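Local structure of cephalosporin acylase (Bacillus halodurans, 2NLZ) at residues H298-V309 against E340-P350. The protein is probably an acylase of the gamma-glutamyltranspeptidase family, acting on amide bonds such as that of the cephalosporin side chain. The protein carries 1 engineered substitution. Residues are numbered along the deposited sequence; the frame is centred on the assembly and turned at random.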
loop_
_atom_site.group_PDB
_atom_site.type_symbol
_atom_site.label_atom_id
_atom_site.label_comp_id
_atom_site.label_asym_id
_atom_site.label_seq_id
_atom_site.Cartn_x
_atom_site.Cartn_y
_atom_site.Cartn_z
ATOM N N HIS D 298 -2.770 -22.084 1.663
ATOM C CA HIS D 298 -2.139 -23.362 1.998
ATOM C C HIS D 298 -2.803 -24.528 1.284
ATOM O O HIS D 298 -2.133 -25.285 0.569
ATOM C CB HIS D 298 -2.147 -23.605 3.505
ATOM C CG HIS D 298 -1.459 -24.870 3.919
ATOM N ND1 HIS D 298 -0.102 -25.065 3.772
ATOM C CD2 HIS D 298 -1.940 -25.996 4.498
ATOM C CE1 HIS D 298 0.225 -26.259 4.235
ATOM N NE2 HIS D 298 -0.875 -26.847 4.676
ATOM N N LYS D 299 -4.118 -24.657 1.468
ATOM C CA LYS D 299 -4.874 -25.725 0.817
ATOM C C LYS D 299 -4.773 -25.640 -0.717
ATOM O O LYS D 299 -4.545 -26.662 -1.371
ATOM C CB LYS D 299 -6.326 -25.740 1.299
ATOM C CG LYS D 299 -6.481 -26.156 2.757
ATOM C CD LYS D 299 -7.841 -25.738 3.305
ATOM C CE LYS D 299 -8.030 -26.196 4.737
ATOM N NZ LYS D 299 -9.300 -25.654 5.285
ATOM N N GLN D 300 -4.913 -24.431 -1.275
ATOM C CA GLN D 300 -4.684 -24.209 -2.703
ATOM C C GLN D 300 -3.365 -24.843 -3.109
ATOM O O GLN D 300 -3.356 -25.799 -3.880
ATOM C CB GLN D 300 -4.634 -22.714 -3.054
ATOM C CG GLN D 300 -5.968 -22.007 -3.126
ATOM C CD GLN D 300 -5.855 -20.561 -3.599
ATOM O OE1 GLN D 300 -5.061 -19.795 -3.075
ATOM N NE2 GLN D 300 -6.666 -20.184 -4.584
ATOM N N ILE D 301 -2.269 -24.315 -2.558
ATOM C CA ILE D 301 -0.889 -24.720 -2.897
ATOM C C ILE D 301 -0.625 -26.222 -2.684
ATOM O O ILE D 301 -0.012 -26.878 -3.530
ATOM C CB ILE D 301 0.169 -23.851 -2.128
ATOM C CG1 ILE D 301 0.109 -22.395 -2.582
ATOM C CG2 ILE D 301 1.588 -24.353 -2.338
ATOM C CD1 ILE D 301 0.682 -21.408 -1.577
ATOM N N GLU D 302 -1.115 -26.772 -1.575
ATOM C CA GLU D 302 -0.930 -28.200 -1.314
ATOM C C GLU D 302 -1.645 -29.105 -2.312
ATOM O O GLU D 302 -1.041 -30.047 -2.825
ATOM C CB GLU D 302 -1.330 -28.548 0.112
ATOM C CG GLU D 302 -0.469 -27.882 1.175
ATOM C CD GLU D 302 0.962 -28.401 1.221
ATOM O OE1 GLU D 302 1.778 -28.056 0.332
ATOM O OE2 GLU D 302 1.273 -29.141 2.178
ATOM N N ALA D 303 -2.916 -28.801 -2.586
ATOM C CA ALA D 303 -3.729 -29.542 -3.561
ATOM C C ALA D 303 -3.107 -29.499 -4.947
ATOM O O ALA D 303 -2.988 -30.522 -5.631
ATOM C CB ALA D 303 -5.156 -28.994 -3.605
ATOM N N MET D 304 -2.696 -28.303 -5.349
ATOM C CA MET D 304 -2.044 -28.120 -6.632
ATOM C C MET D 304 -0.821 -29.011 -6.720
ATOM O O MET D 304 -0.634 -29.705 -7.714
ATOM C CB MET D 304 -1.668 -26.649 -6.858
ATOM C CG MET D 304 -0.982 -26.353 -8.196
ATOM S SD MET D 304 -1.748 -27.161 -9.622
ATOM C CE MET D 304 -3.336 -26.335 -9.693
ATOM N N LYS D 305 -0.015 -28.999 -5.664
ATOM C CA LYS D 305 1.212 -29.777 -5.621
ATOM C C LYS D 305 0.963 -31.249 -5.893
ATOM O O LYS D 305 1.611 -31.822 -6.761
ATOM C CB LYS D 305 1.942 -29.578 -4.292
ATOM C CG LYS D 305 2.874 -28.379 -4.298
ATOM C CD LYS D 305 3.100 -27.835 -2.902
ATOM C CE LYS D 305 4.021 -28.722 -2.085
ATOM N NZ LYS D 305 4.088 -28.267 -0.665
ATOM N N LEU D 306 0.008 -31.844 -5.186
ATOM C CA LEU D 306 -0.267 -33.274 -5.341
ATOM C C LEU D 306 -0.727 -33.627 -6.753
ATOM O O LEU D 306 -0.254 -34.594 -7.346
ATOM C CB LEU D 306 -1.291 -33.742 -4.311
ATOM C CG LEU D 306 -0.876 -33.544 -2.847
ATOM C CD1 LEU D 306 -2.101 -33.436 -1.936
ATOM C CD2 LEU D 306 0.095 -34.647 -2.382
ATOM N N ALA D 307 -1.628 -32.805 -7.281
ATOM C CA ALA D 307 -2.165 -32.978 -8.615
ATOM C C ALA D 307 -1.105 -32.836 -9.704
ATOM O O ALA D 307 -1.148 -33.542 -10.719
ATOM C CB ALA D 307 -3.291 -31.979 -8.845
ATOM N N PHE D 308 -0.159 -31.925 -9.502
ATOM C CA PHE D 308 0.808 -31.619 -10.543
ATOM C C PHE D 308 1.813 -32.751 -10.735
ATOM O O PHE D 308 2.218 -33.042 -11.865
ATOM C CB PHE D 308 1.523 -30.294 -10.270
ATOM C CG PHE D 308 1.713 -29.443 -11.496
ATOM C CD1 PHE D 308 2.312 -29.955 -12.639
ATOM C CD2 PHE D 308 1.296 -28.116 -11.501
ATOM C CE1 PHE D 308 2.485 -29.165 -13.780
ATOM C CE2 PHE D 308 1.467 -27.309 -12.638
ATOM C CZ PHE D 308 2.059 -27.842 -13.780
ATOM N N VAL D 309 2.204 -33.396 -9.638
ATOM C CA VAL D 309 3.149 -34.508 -9.733
ATOM C C VAL D 309 2.447 -35.757 -10.278
ATOM O O VAL D 309 3.081 -36.638 -10.873
ATOM C CB VAL D 309 3.883 -34.779 -8.409
ATOM C CG1 VAL D 309 5.192 -35.499 -8.689
ATOM C CG2 VAL D 309 4.203 -33.485 -7.726
ATOM N N GLU D 340 -3.364 -36.619 2.495
ATOM C CA GLU D 340 -1.945 -36.312 2.612
ATOM C C GLU D 340 -1.676 -34.842 2.922
ATOM O O GLU D 340 -0.555 -34.478 3.282
ATOM C CB GLU D 340 -1.163 -36.764 1.378
ATOM C CG GLU D 340 -1.097 -38.275 1.223
ATOM C CD GLU D 340 0.216 -38.746 0.637
ATOM O OE1 GLU D 340 0.198 -39.734 -0.126
ATOM O OE2 GLU D 340 1.262 -38.130 0.940
ATOM N N ILE D 341 -2.700 -34.003 2.781
ATOM C CA ILE D 341 -2.589 -32.597 3.155
ATOM C C ILE D 341 -2.695 -32.464 4.670
ATOM O O ILE D 341 -3.738 -32.762 5.258
ATOM C CB ILE D 341 -3.667 -31.716 2.472
ATOM C CG1 ILE D 341 -3.549 -31.807 0.951
ATOM C CG2 ILE D 341 -3.543 -30.261 2.925
ATOM C CD1 ILE D 341 -4.592 -31.024 0.197
ATOM N N GLY D 342 -1.604 -32.031 5.296
ATOM C CA GLY D 342 -1.579 -31.796 6.739
ATOM C C GLY D 342 -1.517 -30.318 7.079
ATOM O O GLY D 342 -2.097 -29.477 6.381
ATOM N N GLU D 343 -0.816 -30.000 8.161
ATOM C CA GLU D 343 -0.621 -28.616 8.566
ATOM C C GLU D 343 0.742 -28.113 8.097
ATOM O O GLU D 343 0.922 -26.922 7.849
ATOM C CB GLU D 343 -0.763 -28.465 10.080
ATOM C CG GLU D 343 -1.071 -27.043 10.522
ATOM C CD GLU D 343 -1.241 -26.907 12.021
ATOM O OE1 GLU D 343 -1.345 -27.943 12.711
ATOM O OE2 GLU D 343 -1.273 -25.757 12.510
ATOM N N GLN D 344 1.695 -29.029 7.975
ATOM C CA GLN D 344 3.017 -28.702 7.464
ATOM C C GLN D 344 3.068 -28.896 5.958
ATOM O O GLN D 344 2.347 -29.724 5.413
ATOM C CB GLN D 344 4.088 -29.557 8.149
ATOM C CG GLN D 344 4.529 -29.040 9.519
ATOM C CD GLN D 344 5.258 -27.702 9.449
ATOM O OE1 GLN D 344 6.267 -27.558 8.752
ATOM N NE2 GLN D 344 4.751 -26.717 10.183
ATOM N N ALA D 345 3.928 -28.129 5.294
ATOM C CA ALA D 345 4.056 -28.173 3.845
ATOM C C ALA D 345 4.695 -29.471 3.393
ATOM O O ALA D 345 5.849 -29.741 3.704
ATOM C CB ALA D 345 4.862 -26.993 3.355
ATOM N N LEU D 346 3.935 -30.264 2.648
ATOM C CA LEU D 346 4.376 -31.587 2.208
ATOM C C LEU D 346 5.395 -31.541 1.069
ATOM O O LEU D 346 5.478 -30.559 0.340
ATOM C CB LEU D 346 3.164 -32.442 1.806
ATOM C CG LEU D 346 2.176 -31.897 0.760
ATOM C CD1 LEU D 346 2.522 -32.327 -0.652
ATOM C CD2 LEU D 346 0.744 -32.284 1.092
ATOM N N THR D 347 6.177 -32.609 0.935
ATOM C CA THR D 347 7.009 -32.824 -0.243
ATOM C C THR D 347 6.158 -33.674 -1.183
ATOM O O THR D 347 5.720 -34.759 -0.798
ATOM C CB THR D 347 8.333 -33.545 0.122
ATOM O OG1 THR D 347 8.951 -32.877 1.228
ATOM C CG2 THR D 347 9.305 -33.559 -1.053
ATOM N N PRO D 348 5.902 -33.184 -2.410
ATOM C CA PRO D 348 4.878 -33.798 -3.256
ATOM C C PRO D 348 5.342 -35.038 -4.028
ATOM O O PRO D 348 6.378 -35.007 -4.690
ATOM C CB PRO D 348 4.500 -32.665 -4.211
ATOM C CG PRO D 348 5.724 -31.835 -4.321
ATOM C CD PRO D 348 6.552 -32.041 -3.080
ATOM N N GLU D 349 4.568 -36.119 -3.929
ATOM C CA GLU D 349 4.865 -37.383 -4.609
ATOM C C GLU D 349 3.641 -37.870 -5.393
ATOM O O GLU D 349 2.512 -37.559 -5.017
ATOM C CB GLU D 349 5.301 -38.452 -3.595
ATOM C CG GLU D 349 6.612 -38.169 -2.849
ATOM C CD GLU D 349 7.857 -38.257 -3.726
ATOM O OE1 GLU D 349 7.826 -38.918 -4.785
ATOM O OE2 GLU D 349 8.884 -37.662 -3.346
ATOM N N PRO D 350 3.856 -38.625 -6.489
ATOM C CA PRO D 350 2.748 -39.173 -7.267
ATOM C C PRO D 350 1.936 -40.212 -6.501
ATOM O O PRO D 350 2.423 -40.782 -5.530
ATOM C CB PRO D 350 3.450 -39.845 -8.451
ATOM C CG PRO D 350 4.801 -39.257 -8.496
ATOM C CD PRO D 350 5.154 -38.982 -7.082
#
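E302 and K305, one helical turn apart, grip the backbone of L346 at both its polar atoms. The amide N of L346 donates to E302 OE2 over 2.9 Å, nearly straight at 169° and on the syn lone pair, while K305 NZ reaches L346 O at 2.9 Å, in the carbonyl plane and on a lone pair. K305 NZ also forms a salt bridge with E302 OE1, so both carboxylate oxygens are engaged and the group is fixed in rotation. Bends at chi2 of E302 (-69°) and chi3 of K305 (74°) bring the two ends together. Were E302 an alanine, the amide N of L346 would probably lose its acceptor and K305 its salt-bridge partner, though the K305 bond to L346 O could remain. In this gamma-glutamyltranspeptidase-type chain of the Ntn-hydrolase clan, the contact lays the irregular loop between helix 331-338 and strand 359-365 along helix 294-314, whose other sides pack on helices 274-283 and 444-457. The apolar packing centres on L306, where CD1 meets I341 CG1 at 3.6 Å and CD2 meets L346 CD1 at 3.8 Å. V309 continues the row, CG2 against P348 CB at 3.6 Å and CG1 toward the poorly ordered P350. Looser is the contact of the buried H298, which is bonded through ND1 to H498 and gives G342 O just a weak NE2 bond of 3.4 Å in the ring plane; on the solvent side, the exposed, poorly ordered E343 and E349 start off from the backbone away from the helix.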